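Local atomic coordinates of PnpC (Pseudomonas putida, PDB entry 3N9T), a protein that probably catalyses the ferric iron-dependent intradiol cleavage of hydroxyquinol by oxygen, and binds phospholipid at the helical interface of its dimer. Residues F75-D80 / G200-M205; L131-V136 / E260-H265; W152-A155 / M159-G162; P191-I196 / S238-L243. All blocks are in the same frame, centred on the assembly; numbering follows the deposited sequence.

Interaction 1: residues F75-D80 / G200-M205. With HGX (1-heptadecanoyl-2-tridecanoyl-3-glycerol-phosphonyl choline), chain B.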
loop_
_atom_site.group_PDB
_atom_site.type_symbol
_atom_site.label_atom_id
_atom_site.label_comp_id
_atom_site.label_asym_id
_atom_site.label_seq_id
_atom_site.Cartn_x
_atom_site.Cartn_y
_atom_site.Cartn_z
ATOM N N PHE A 75 4.152 8.912 -0.932
ATOM C CA PHE A 75 4.041 7.542 -1.523
ATOM C C PHE A 75 5.211 7.229 -2.466
ATOM O O PHE A 75 5.693 6.092 -2.496
ATOM C CB PHE A 75 2.678 7.195 -2.189
ATOM C CG PHE A 75 1.750 6.468 -1.228
ATOM C CD1 PHE A 75 0.640 7.115 -0.710
ATOM C CD2 PHE A 75 2.064 5.149 -0.753
ATOM C CE1 PHE A 75 -0.164 6.515 0.287
ATOM C CE2 PHE A 75 1.244 4.523 0.198
ATOM C CZ PHE A 75 0.129 5.193 0.737
ATOM N N ILE A 76 5.619 8.216 -3.280
ATOM C CA ILE A 76 6.782 8.037 -4.150
ATOM C C ILE A 76 8.019 7.825 -3.280
ATOM O O ILE A 76 8.819 6.922 -3.520
ATOM C CB ILE A 76 6.960 9.225 -5.087
ATOM C CG1 ILE A 76 5.763 9.286 -6.057
ATOM C CG2 ILE A 76 8.337 9.142 -5.847
ATOM C CD1 ILE A 76 5.906 10.328 -7.218
ATOM N N LEU A 77 8.169 8.645 -2.248
ATOM C CA LEU A 77 9.296 8.459 -1.342
ATOM C C LEU A 77 9.286 7.084 -0.706
ATOM O O LEU A 77 10.341 6.496 -0.523
ATOM C CB LEU A 77 9.282 9.569 -0.257
ATOM C CG LEU A 77 10.555 9.676 0.542
ATOM C CD1 LEU A 77 11.756 9.945 -0.388
ATOM C CD2 LEU A 77 10.336 10.961 1.397
ATOM N N LEU A 78 8.102 6.562 -0.348
ATOM C CA LEU A 78 8.010 5.175 0.184
ATOM C C LEU A 78 8.406 4.148 -0.858
ATOM O O LEU A 78 9.202 3.219 -0.552
ATOM C CB LEU A 78 6.559 4.896 0.685
ATOM C CG LEU A 78 6.253 3.561 1.358
ATOM C CD1 LEU A 78 7.164 3.340 2.619
ATOM C CD2 LEU A 78 4.748 3.490 1.714
ATOM N N SER A 79 7.871 4.316 -2.082
ATOM C CA SER A 79 8.294 3.472 -3.256
ATOM C C SER A 79 9.807 3.515 -3.433
ATOM O O SER A 79 10.462 2.457 -3.597
ATOM C CB SER A 79 7.641 3.980 -4.584
ATOM O OG SER A 79 8.100 3.188 -5.687
ATOM N N ASP A 80 10.386 4.720 -3.287
ATOM C CA ASP A 80 11.854 4.862 -3.502
ATOM C C ASP A 80 12.628 4.119 -2.430
ATOM O O ASP A 80 13.522 3.369 -2.757
ATOM C CB ASP A 80 12.296 6.323 -3.449
ATOM C CG ASP A 80 11.727 7.194 -4.596
ATOM O OD1 ASP A 80 11.316 6.714 -5.662
ATOM O OD2 ASP A 80 11.789 8.417 -4.430
ATOM N N GLY A 200 8.233 12.685 7.740
ATOM C CA GLY A 200 6.957 12.036 7.509
ATOM C C GLY A 200 7.026 10.579 7.928
ATOM O O GLY A 200 7.999 10.143 8.560
ATOM N N PRO A 201 6.009 9.798 7.536
ATOM C CA PRO A 201 6.039 8.336 7.803
ATOM C C PRO A 201 7.259 7.613 7.262
ATOM O O PRO A 201 7.754 6.685 7.921
ATOM C CB PRO A 201 4.746 7.812 7.161
ATOM C CG PRO A 201 3.867 9.071 6.968
ATOM C CD PRO A 201 4.729 10.275 6.939
ATOM N N VAL A 202 7.773 7.980 6.096
ATOM C CA VAL A 202 8.999 7.268 5.596
ATOM C C VAL A 202 10.136 7.440 6.640
ATOM O O VAL A 202 10.813 6.498 6.988
ATOM C CB VAL A 202 9.405 7.811 4.222
ATOM C CG1 VAL A 202 10.827 7.400 3.820
ATOM C CG2 VAL A 202 8.325 7.351 3.159
ATOM N N GLY A 203 10.264 8.646 7.198
ATOM C CA GLY A 203 11.295 8.867 8.254
ATOM C C GLY A 203 11.115 7.941 9.431
ATOM O O GLY A 203 12.091 7.448 10.000
ATOM N N GLU A 204 9.853 7.641 9.775
ATOM C CA GLU A 204 9.565 6.714 10.878
ATOM C C GLU A 204 9.963 5.315 10.575
ATOM O O GLU A 204 10.543 4.625 11.430
ATOM C CB GLU A 204 8.082 6.660 11.204
ATOM C CG GLU A 204 7.571 7.839 11.974
ATOM C CD GLU A 204 6.029 7.788 12.070
ATOM O OE1 GLU A 204 5.428 6.658 11.994
ATOM O OE2 GLU A 204 5.435 8.875 12.173
ATOM N N MET A 205 9.616 4.855 9.368
ATOM C CA MET A 205 10.036 3.552 8.927
ATOM C C MET A 205 11.587 3.421 8.907
ATOM O O MET A 205 12.136 2.424 9.389
ATOM C CB MET A 205 9.457 3.287 7.513
ATOM C CG MET A 205 9.933 1.905 6.890
ATOM S SD MET A 205 9.458 1.893 5.138
ATOM C CE MET A 205 10.916 2.826 4.499
HETATM O O11 HGX B . 6.320 -3.442 14.542
HETATM C C11 HGX B . 5.485 -2.669 14.189
HETATM C C12 HGX B . 4.376 -3.171 13.323
HETATM C C13 HGX B . 4.746 -3.018 11.868
HETATM C C14 HGX B . 3.475 -3.339 11.131
HETATM C C15 HGX B . 3.681 -3.286 9.669
HETATM C C16 HGX B . 2.473 -3.869 9.006
HETATM C C17 HGX B . 2.494 -3.476 7.550
HETATM C C18 HGX B . 1.555 -4.415 6.820
HETATM C C19 HGX B . 0.815 -3.691 5.717
HETATM C C20 HGX B . -0.571 -4.335 5.629
HETATM C C21 HGX B . -1.592 -3.675 6.561
HETATM C C22 HGX B . -2.959 -3.368 5.942
HETATM C C23 HGX B . -3.074 -3.639 4.438
HETATM O O3 HGX B . 5.581 -1.298 14.619
HETATM C C3 HGX B . 6.739 -0.810 15.291
HETATM C C2 HGX B . 7.551 0.162 14.446
HETATM C C1 HGX B . 8.547 0.810 15.366
HETATM O O3P HGX B . 9.517 -0.183 15.658
HETATM O O2 HGX B . 6.778 1.227 13.901
HETATM C C31 HGX B . 6.855 1.367 12.441
HETATM O O31 HGX B . 7.336 2.357 11.945
HETATM C C32 HGX B . 6.318 0.422 11.440
HETATM C C33 HGX B . 6.510 1.166 10.114
HETATM C C34 HGX B . 5.469 0.667 9.148
HETATM C C35 HGX B . 6.017 0.324 7.785
HETATM C C36 HGX B . 4.856 -0.042 6.932
HETATM C C37 HGX B . 5.278 0.186 5.493
HETATM C C38 HGX B . 4.185 -0.423 4.665
HETATM C C39 HGX B . 4.145 0.205 3.286
HETATM C C40 HGX B . 4.105 -0.832 2.176
HETATM C C42 HGX B . 2.688 -1.243 1.770
HETATM C C43 HGX B . 2.318 -0.869 0.322
HETATM C C44 HGX B . 3.506 -0.769 -0.639
HETATM C C45 HGX B . 3.515 0.606 -1.301
HETATM C C46 HGX B . 4.914 1.099 -1.721
HETATM C C47 HGX B . 4.916 1.472 -3.199
HETATM C C48 HGX B . 4.297 2.853 -3.260
HETATM O O1 HGX B . 9.961 1.089 17.770
HETATM P P1 HGX B . 9.996 -0.325 17.180
HETATM O O4 HGX B . 9.138 -1.425 17.779
HETATM O O5 HGX B . 11.550 -0.811 17.039
HETATM C C4 HGX B . 12.375 -0.976 18.214
HETATM C C5 HGX B . 13.548 0.016 18.258
HETATM N N1 HGX B . 13.358 1.285 19.021
HETATM C C6 HGX B . 14.667 1.684 19.579
HETATM C C7 HGX B . 12.386 1.190 20.141
HETATM C C8 HGX B . 12.935 2.345 18.084
#

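Interaction 2: residues L131-V136 / E260-H265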
loop_
_atom_site.group_PDB
_atom_site.type_symbol
_atom_site.label_atom_id
_atom_site.label_comp_id
_atom_site.label_asym_id
_atom_site.label_seq_id
_atom_site.Cartn_x
_atom_site.Cartn_y
_atom_site.Cartn_z
ATOM N N LEU A 131 35.581 20.011 -13.041
ATOM C CA LEU A 131 35.256 19.906 -14.491
ATOM C C LEU A 131 34.695 18.507 -14.686
ATOM O O LEU A 131 35.405 17.520 -14.353
ATOM C CB LEU A 131 36.533 20.019 -15.313
ATOM C CG LEU A 131 36.354 19.804 -16.839
ATOM C CD1 LEU A 131 35.337 20.858 -17.424
ATOM C CD2 LEU A 131 37.741 19.880 -17.511
ATOM N N VAL A 132 33.440 18.384 -15.167
ATOM C CA VAL A 132 32.885 17.062 -15.512
ATOM C C VAL A 132 32.888 17.023 -17.032
ATOM O O VAL A 132 32.303 17.882 -17.678
ATOM C CB VAL A 132 31.455 16.833 -14.901
ATOM C CG1 VAL A 132 30.874 15.442 -15.432
ATOM C CG2 VAL A 132 31.505 16.848 -13.355
ATOM N N TYR A 133 33.601 16.094 -17.630
ATOM C CA TYR A 133 33.725 16.092 -19.080
ATOM C C TYR A 133 33.767 14.655 -19.615
ATOM O O TYR A 133 33.896 13.683 -18.845
ATOM C CB TYR A 133 34.992 16.900 -19.512
ATOM C CG TYR A 133 36.302 16.222 -19.260
ATOM C CD1 TYR A 133 36.710 15.880 -17.942
ATOM C CD2 TYR A 133 37.222 16.042 -20.298
ATOM C CE1 TYR A 133 37.954 15.232 -17.705
ATOM C CE2 TYR A 133 38.475 15.423 -20.070
ATOM C CZ TYR A 133 38.835 15.054 -18.774
ATOM O OH TYR A 133 40.047 14.440 -18.563
ATOM N N GLY A 134 33.655 14.505 -20.942
ATOM C CA GLY A 134 33.655 13.144 -21.503
ATOM C C GLY A 134 33.045 13.160 -22.899
ATOM O O GLY A 134 33.187 14.136 -23.631
ATOM N N ARG A 135 32.442 12.050 -23.281
ATOM C CA ARG A 135 31.888 11.900 -24.620
ATOM C C ARG A 135 30.546 11.245 -24.542
ATOM O O ARG A 135 30.199 10.647 -23.528
ATOM C CB ARG A 135 32.847 11.076 -25.491
ATOM C CG ARG A 135 34.361 11.658 -25.523
ATOM C CD ARG A 135 35.343 10.699 -26.252
ATOM N NE ARG A 135 35.145 10.893 -27.676
ATOM C CZ ARG A 135 35.436 10.011 -28.646
ATOM N NH1 ARG A 135 35.925 8.788 -28.359
ATOM N NH2 ARG A 135 35.201 10.381 -29.922
ATOM N N VAL A 136 29.751 11.436 -25.589
ATOM C CA VAL A 136 28.562 10.631 -25.783
ATOM C C VAL A 136 28.821 9.776 -27.032
ATOM O O VAL A 136 29.137 10.303 -28.082
ATOM C CB VAL A 136 27.347 11.508 -25.954
ATOM C CG1 VAL A 136 26.058 10.600 -26.175
ATOM C CG2 VAL A 136 27.174 12.438 -24.698
ATOM N N GLU A 260 39.056 13.224 -9.738
ATOM C CA GLU A 260 40.536 13.212 -9.520
ATOM C C GLU A 260 41.031 14.595 -9.260
ATOM O O GLU A 260 40.449 15.566 -9.730
ATOM C CB GLU A 260 41.278 12.693 -10.751
ATOM C CG GLU A 260 40.745 11.412 -11.325
ATOM C CD GLU A 260 41.601 10.900 -12.478
ATOM O OE1 GLU A 260 42.326 11.699 -13.120
ATOM O OE2 GLU A 260 41.581 9.681 -12.704
ATOM N N ASP A 261 42.110 14.712 -8.515
ATOM C CA ASP A 261 42.712 16.030 -8.271
ATOM C C ASP A 261 43.660 16.293 -9.418
ATOM O O ASP A 261 44.485 15.477 -9.718
ATOM C CB ASP A 261 43.416 16.057 -6.904
ATOM C CG ASP A 261 42.461 15.686 -5.767
ATOM O OD1 ASP A 261 41.755 16.594 -5.292
ATOM O OD2 ASP A 261 42.396 14.484 -5.381
ATOM N N ARG A 262 43.486 17.398 -10.125
ATOM C CA ARG A 262 44.330 17.658 -11.283
ATOM C C ARG A 262 45.139 18.931 -11.096
ATOM O O ARG A 262 44.671 19.833 -10.413
ATOM C CB ARG A 262 43.470 17.862 -12.537
ATOM C CG ARG A 262 42.717 16.628 -12.961
ATOM C CD ARG A 262 43.676 15.533 -13.393
ATOM N NE ARG A 262 42.823 14.528 -14.001
ATOM C CZ ARG A 262 42.451 14.588 -15.278
ATOM N NH1 ARG A 262 42.910 15.574 -16.047
ATOM N NH2 ARG A 262 41.624 13.664 -15.773
ATOM N N PRO A 263 46.285 19.041 -11.823
ATOM C CA PRO A 263 47.192 20.221 -11.753
ATOM C C PRO A 263 46.568 21.361 -12.500
ATOM O O PRO A 263 45.746 21.121 -13.420
ATOM C CB PRO A 263 48.448 19.743 -12.493
ATOM C CG PRO A 263 48.017 18.583 -13.364
ATOM C CD PRO A 263 46.832 17.949 -12.658
ATOM N N ALA A 264 46.911 22.587 -12.132
ATOM C CA ALA A 264 46.563 23.731 -12.986
ATOM C C ALA A 264 47.126 23.488 -14.372
ATOM O O ALA A 264 48.180 22.866 -14.503
ATOM C CB ALA A 264 47.067 25.022 -12.433
ATOM N N HIS A 265 46.363 23.891 -15.396
ATOM C CA HIS A 265 46.764 23.827 -16.787
ATOM C C HIS A 265 46.934 22.392 -17.282
ATOM O O HIS A 265 47.648 22.139 -18.254
ATOM C CB HIS A 265 48.003 24.739 -17.034
ATOM C CG HIS A 265 47.853 26.118 -16.443
ATOM N ND1 HIS A 265 47.003 27.064 -16.967
ATOM C CD2 HIS A 265 48.398 26.682 -15.339
ATOM C CE1 HIS A 265 47.022 28.150 -16.211
ATOM N NE2 HIS A 265 47.851 27.940 -15.208
#

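Interaction 3: residues W152-A155 / M159-G162. With FE (Fe (III) ion), chain D.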
loop_
_atom_site.group_PDB
_atom_site.type_symbol
_atom_site.label_atom_id
_atom_site.label_comp_id
_atom_site.label_asym_id
_atom_site.label_seq_id
_atom_site.Cartn_x
_atom_site.Cartn_y
_atom_site.Cartn_z
ATOM N N TRP A 152 21.603 18.321 -13.666
ATOM C CA TRP A 152 21.206 19.061 -12.468
ATOM C C TRP A 152 21.828 18.351 -11.222
ATOM O O TRP A 152 22.107 17.120 -11.220
ATOM C CB TRP A 152 19.659 19.244 -12.423
ATOM C CG TRP A 152 18.794 17.997 -12.237
ATOM C CD1 TRP A 152 18.169 17.563 -11.060
ATOM C CD2 TRP A 152 18.467 16.999 -13.255
ATOM N NE1 TRP A 152 17.446 16.372 -11.331
ATOM C CE2 TRP A 152 17.612 16.028 -12.651
ATOM C CE3 TRP A 152 18.792 16.866 -14.630
ATOM C CZ2 TRP A 152 17.141 14.878 -13.353
ATOM C CZ3 TRP A 152 18.320 15.759 -15.331
ATOM C CH2 TRP A 152 17.510 14.753 -14.672
ATOM N N GLN A 153 22.079 19.131 -10.185
ATOM C CA GLN A 153 22.690 18.628 -8.962
ATOM C C GLN A 153 22.325 19.567 -7.805
ATOM O O GLN A 153 21.924 20.729 -8.033
ATOM C CB GLN A 153 24.210 18.601 -9.103
ATOM C CG GLN A 153 24.897 19.908 -9.280
ATOM C CD GLN A 153 26.438 19.766 -9.233
ATOM O OE1 GLN A 153 27.047 19.523 -10.254
ATOM N NE2 GLN A 153 27.045 19.872 -8.040
ATOM N N THR A 154 22.465 19.075 -6.569
ATOM C CA THR A 154 22.186 19.926 -5.392
ATOM C C THR A 154 23.292 20.908 -5.185
ATOM O O THR A 154 24.409 20.716 -5.680
ATOM C CB THR A 154 22.138 19.146 -4.077
ATOM O OG1 THR A 154 23.291 18.305 -4.009
ATOM C CG2 THR A 154 20.901 18.339 -3.958
ATOM N N ALA A 155 22.982 21.985 -4.451
ATOM C CA ALA A 155 24.034 22.897 -3.997
ATOM C C ALA A 155 24.727 22.266 -2.765
ATOM O O ALA A 155 24.325 21.166 -2.337
ATOM C CB ALA A 155 23.410 24.235 -3.640
ATOM N N MET A 159 20.329 21.241 -1.336
ATOM C CA MET A 159 19.079 21.554 -2.047
ATOM C C MET A 159 19.283 21.810 -3.544
ATOM O O MET A 159 20.290 22.371 -3.927
ATOM C CB MET A 159 18.371 22.757 -1.424
ATOM C CG MET A 159 17.300 22.354 -0.408
ATOM S SD MET A 159 16.725 23.742 0.591
ATOM C CE MET A 159 18.135 23.982 1.686
ATOM N N TYR A 160 18.327 21.372 -4.363
ATOM C CA TYR A 160 18.280 21.768 -5.786
ATOM C C TYR A 160 17.670 23.183 -5.903
ATOM O O TYR A 160 16.778 23.530 -5.128
ATOM C CB TYR A 160 17.467 20.787 -6.592
ATOM C CG TYR A 160 18.140 19.432 -6.614
ATOM C CD1 TYR A 160 18.950 19.063 -7.676
ATOM C CD2 TYR A 160 17.987 18.531 -5.543
ATOM C CE1 TYR A 160 19.588 17.803 -7.697
ATOM C CE2 TYR A 160 18.639 17.272 -5.547
ATOM C CZ TYR A 160 19.446 16.931 -6.621
ATOM O OH TYR A 160 20.128 15.735 -6.619
ATOM N N SER A 161 18.155 23.997 -6.846
ATOM C CA SER A 161 17.484 25.268 -7.159
ATOM C C SER A 161 16.196 24.820 -7.838
ATOM O O SER A 161 16.103 23.693 -8.295
ATOM C CB SER A 161 18.358 26.091 -8.142
ATOM O OG SER A 161 18.532 25.440 -9.405
ATOM N N GLY A 162 15.123 25.600 -7.804
ATOM C CA GLY A 162 14.688 26.266 -6.653
ATOM C C GLY A 162 13.620 25.320 -6.100
ATOM O O GLY A 162 12.470 25.726 -5.896
HETATM FE FE FE D . 19.500 13.890 -6.905
HETATM O O HOH W 1 20.144 22.703 -8.822
HETATM O O HOH W 2 22.639 16.082 -6.758
HETATM O O HOH W 3 17.465 13.309 -7.079
#

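Interaction 4: residues P191-I196 / S238-L243. With FE (Fe (III) ion), chain D.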
loop_
_atom_site.group_PDB
_atom_site.type_symbol
_atom_site.label_atom_id
_atom_site.label_comp_id
_atom_site.label_asym_id
_atom_site.label_seq_id
_atom_site.Cartn_x
_atom_site.Cartn_y
_atom_site.Cartn_z
ATOM N N PRO A 191 29.652 17.572 -6.493
ATOM C CA PRO A 191 28.340 17.314 -5.834
ATOM C C PRO A 191 28.557 16.845 -4.376
ATOM O O PRO A 191 29.570 16.185 -4.088
ATOM C CB PRO A 191 27.733 16.216 -6.686
ATOM C CG PRO A 191 28.422 16.351 -8.030
ATOM C CD PRO A 191 29.862 16.745 -7.674
ATOM N N VAL A 192 27.638 17.184 -3.487
ATOM C CA VAL A 192 27.676 16.703 -2.091
ATOM C C VAL A 192 26.461 15.787 -1.766
ATOM O O VAL A 192 25.379 15.906 -2.366
ATOM C CB VAL A 192 27.799 17.888 -1.072
ATOM C CG1 VAL A 192 28.926 18.913 -1.519
ATOM C CG2 VAL A 192 26.507 18.676 -1.007
ATOM N N CYS A 193 26.674 14.821 -0.850
ATOM C CA CYS A 193 25.579 13.939 -0.366
ATOM C C CYS A 193 24.516 14.780 0.379
ATOM O O CYS A 193 24.817 15.872 0.904
ATOM C CB CYS A 193 26.157 12.805 0.491
ATOM S SG CYS A 193 27.122 13.345 1.901
ATOM N N TYR A 194 23.279 14.314 0.421
ATOM C CA TYR A 194 22.221 15.074 1.072
ATOM C C TYR A 194 21.162 14.051 1.536
ATOM O O TYR A 194 21.127 12.961 0.952
ATOM C CB TYR A 194 21.626 16.110 0.103
ATOM C CG TYR A 194 21.000 15.506 -1.159
ATOM C CD1 TYR A 194 21.728 15.409 -2.337
ATOM C CD2 TYR A 194 19.667 15.097 -1.190
ATOM C CE1 TYR A 194 21.168 14.912 -3.508
ATOM C CE2 TYR A 194 19.093 14.571 -2.360
ATOM C CZ TYR A 194 19.845 14.469 -3.531
ATOM O OH TYR A 194 19.326 13.971 -4.754
ATOM N N PRO A 195 20.371 14.356 2.618
ATOM C CA PRO A 195 19.409 13.367 3.108
ATOM C C PRO A 195 18.055 13.565 2.438
ATOM O O PRO A 195 17.718 14.674 2.007
ATOM C CB PRO A 195 19.291 13.709 4.620
ATOM C CG PRO A 195 19.335 15.275 4.598
ATOM C CD PRO A 195 20.377 15.575 3.500
ATOM N N ILE A 196 17.289 12.492 2.345
ATOM C CA ILE A 196 15.924 12.606 1.857
ATOM C C ILE A 196 15.010 13.086 3.003
ATOM O O ILE A 196 15.384 12.959 4.174
ATOM C CB ILE A 196 15.433 11.271 1.309
ATOM C CG1 ILE A 196 15.342 10.261 2.465
ATOM C CG2 ILE A 196 16.357 10.718 0.168
ATOM C CD1 ILE A 196 14.275 9.154 2.125
ATOM N N SER A 238 32.742 8.512 -6.800
ATOM C CA SER A 238 33.424 7.263 -6.373
ATOM C C SER A 238 33.783 7.194 -4.895
ATOM O O SER A 238 33.961 6.100 -4.299
ATOM C CB SER A 238 34.794 7.203 -7.067
ATOM O OG SER A 238 34.685 6.254 -8.052
ATOM N N ASP A 239 33.978 8.318 -4.290
ATOM C CA ASP A 239 34.514 8.160 -2.959
ATOM C C ASP A 239 33.506 8.240 -1.829
ATOM O O ASP A 239 33.899 8.390 -0.667
ATOM C CB ASP A 239 35.723 9.116 -2.793
ATOM C CG ASP A 239 36.915 8.675 -3.672
ATOM O OD1 ASP A 239 37.212 7.432 -3.641
ATOM O OD2 ASP A 239 37.504 9.528 -4.432
ATOM N N ASP A 240 32.216 8.190 -2.161
ATOM C CA ASP A 240 31.208 8.789 -1.271
ATOM C C ASP A 240 30.998 7.802 -0.136
ATOM O O ASP A 240 30.997 6.616 -0.369
ATOM C CB ASP A 240 29.892 9.060 -2.030
ATOM C CG ASP A 240 28.867 9.780 -1.188
ATOM O OD1 ASP A 240 28.677 11.003 -1.373
ATOM O OD2 ASP A 240 28.239 9.129 -0.323
ATOM N N PRO A 241 30.852 8.284 1.099
ATOM C CA PRO A 241 30.727 7.256 2.141
ATOM C C PRO A 241 29.384 6.488 2.138
ATOM O O PRO A 241 29.245 5.523 2.863
ATOM C CB PRO A 241 30.865 8.057 3.433
ATOM C CG PRO A 241 30.382 9.471 3.064
ATOM C CD PRO A 241 30.775 9.648 1.628
ATOM N N TYR A 242 28.445 6.854 1.259
ATOM C CA TYR A 242 27.090 6.273 1.259
ATOM C C TYR A 242 26.794 5.469 0.003
ATOM O O TYR A 242 25.669 5.005 -0.188
ATOM C CB TYR A 242 26.051 7.375 1.390
ATOM C CG TYR A 242 26.123 8.096 2.709
ATOM C CD1 TYR A 242 25.921 7.410 3.934
ATOM C CD2 TYR A 242 26.391 9.470 2.753
ATOM C CE1 TYR A 242 25.989 8.062 5.145
ATOM C CE2 TYR A 242 26.515 10.124 3.978
ATOM C CZ TYR A 242 26.296 9.432 5.154
ATOM O OH TYR A 242 26.357 10.150 6.347
ATOM N N LEU A 243 27.822 5.284 -0.828
ATOM C CA LEU A 243 27.733 4.580 -2.107
ATOM C C LEU A 243 27.144 3.199 -1.988
ATOM O O LEU A 243 26.405 2.754 -2.882
ATOM C CB LEU A 243 29.138 4.481 -2.731
ATOM C CG LEU A 243 29.421 4.687 -4.225
ATOM C CD1 LEU A 243 28.581 5.839 -4.891
ATOM C CD2 LEU A 243 30.931 4.915 -4.408
HETATM FE FE FE D . 19.500 13.890 -6.905
HETATM O O HOH W 3 17.465 13.309 -7.079
#

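Interaction 1: residues F75-D80 / G200-M205
V202 of helix 201-209 packs into helix 74-81 between L77 and L78. V202 CG2 lies closest to the backbone of the other helix, 3.6 Å from L78 N. The same methyl, V202 CG2, touches L78 CB at 3.9 Å. The other branch, V202 CG1, lies 4.0 Å from L77 CG. The valine therefore straddles two successive residues of one turn. With chi1 at 165°, CG1 is anti to the backbone N and turns to L77, while CG2 turns to L78. All of this contact is apolar, and no hydrogen bond joins the two segments.

The two helical segments run at 26° to each other, and their axes come within 10.0 Å. One belongs to the helical N-terminal region and the other to the dioxygenase region. As in other intradiol dioxygenases with such a helical region, phospholipid is bound beside these helices, close to the second subunit.

L78 uses its two methyls for different partners. L78 CD1 meets M205 SD at 3.7 Å, and the two side chains cross at about a right angle. L78 CD2 turns to the lipid and lies 3.7 Å from C39 of HGX. The end of this acyl chain, HGX C48, reaches S79 CB at 3.8 Å and approaches the ring of F75. On the second subunit, W53 bonds S79 OG and M32 packs on M205. Nearby, E74 OE2 accepts a hydrogen bond from V202 N.

Interaction 2: residues L131-V136 / E260-H265
Y133 and R262 reach each other from opposite directions, each placed by its torsions. At chi1 74° the tyrosine CG sits between its own backbone N and carbonyl carbon. The phenol then reaches out towards the other strand. The arginine chain is bent at chi2 (-65°), which brings its guanidinium beside E260 and within reach of Y133.

The bond runs from R262 NH2 to Y133 OH, 3.3 Å long. It is fairly straight, with 156° at the hydrogen. The hydroxyl lies at the edge of the guanidinium, tilted from its plane. The ring and guanidinium planes stand steeply to one another. Both strands, 129-138 and 256-262, belong to the mixed beta sheet of the dioxygenase region. Strand 278-287 pairs with both and lies between them, so the bond spans that strand through side chains alone.

Second partners fix both groups. E260 OE1 takes R262 NE in a salt bridge at 3.0 Å, using its anti lone pair. R262 NH1 has a salt bridge to D266 and a hydrogen bond to D268 O, while D268 OD1 bonds Y133 OH. A leucine in place of R262 would probably leave the carboxylates of E260 and D266 without their cation and the tyrosine hydroxyl without one donor. L131 CD2 lies on one face of the Y133 ring, 4.1 Å above its plane, and Y282 meets the ring edge-to-face.

Interaction 3: residues W152-A155 / M159-G162
The Y160 ring lies against the backbone and side chains of W152-T154. Y160 brings one ligand of the intradiol dioxygenase iron site from the loop after strand 148-152. T154 CG2 sits over one face of the ring, offset toward its rim in a CH-pi arrangement, although the model brings these carbons too close for the spacing to be trusted. The Q153-T154 peptide approaches the CE1 side of the ring obliquely, with Q153 C 3.3 Å from Y160 CE1. W152 also comes obliquely. W152 CD1 is 3.7 Å from Y160 CE1, and the ring planes stand at 58°. The indole is in turn stacked on the ligand H220, so it packs against two iron ligands at once.

Y160 OH binds the ferric ion at 2.0 Å. Y194, H218 and H220 are the other protein ligands, and water 3 also binds. The tyrosine is aimed by its first torsion: at chi1 -65° CG is anti to the carbonyl carbon, and the ring swings across the 152-155 backbone to the metal.

The loop closes on itself through one direct hydrogen bond, from A155 N to M159 O, 2.8 Å long and nearly straight at 174°. M159 O also accepts from Q167 NE2. Two waters add polar links. Water 2 accepts from T154 N and lies close to the phenolic oxygen of Y160. Water 1 bridges the two segments, donating to Q153 O at 2.8 Å and accepting from S161 N at 3.1 Å.

Interaction 4: residues P191-I196 / S238-L243
C193 SG meets the edge of the Y242 ring in a sulfur-aromatic contact, 5.1 Å from the ring centroid. The ring carbon nearest to C193 SG is Y242 CE2, at 3.9 Å. The C193 torsion (chi1 57°) sets SG between the backbone N and the carbonyl carbon, beside the ring edge. The Y242 ring is itself stacked on W214, which also touches C193.

The van der Waals contact to D240 is made by C193 CB, 3.6 Å from D240 OD1.

Among the polar bonds, D240 OD2 accepts from Y242 N at 2.8 Å, an Asx turn at the start of a type I beta turn from D240 to L243. D240 OD1 takes A217 N, which ties this loop to strand 214-224 of the mixed beta sheet, the strand that carries the iron ligands H218 and H220. An alanine at D240 would probably leave the amides of Y242 and A217 without these acceptors and free the turn to shift.

Metal binding belongs to the neighbour of C193. The CB of Y194 points away from the 238-243 loop, and Y194 OH binds the ferric ion at 2.2 Å. The iron lies in the plane of the ring.

Overall arrangement
From the N terminus, the first segment met is 75-80. Interaction 1 closes a long loop from there, joining the helical region to helix 201-209. Interaction 2 opens inside that loop and closes beyond it, so the two cross; it links strands 129-138 and 256-262. Interaction 3 is a short loop within both spans. Interaction 4 follows it in series, lies within the span of interaction 2 and crosses interaction 1. Interactions 3 and 4 join loops around the iron, share water 3, and touch where A155 packs on V192. L77 packs on I196 between interactions 1 and 4. Interaction 2 lies about 37 Å from interaction 1 between centres. Its nearest atoms come to about 6 Å from interactions 3 and 4 without touching.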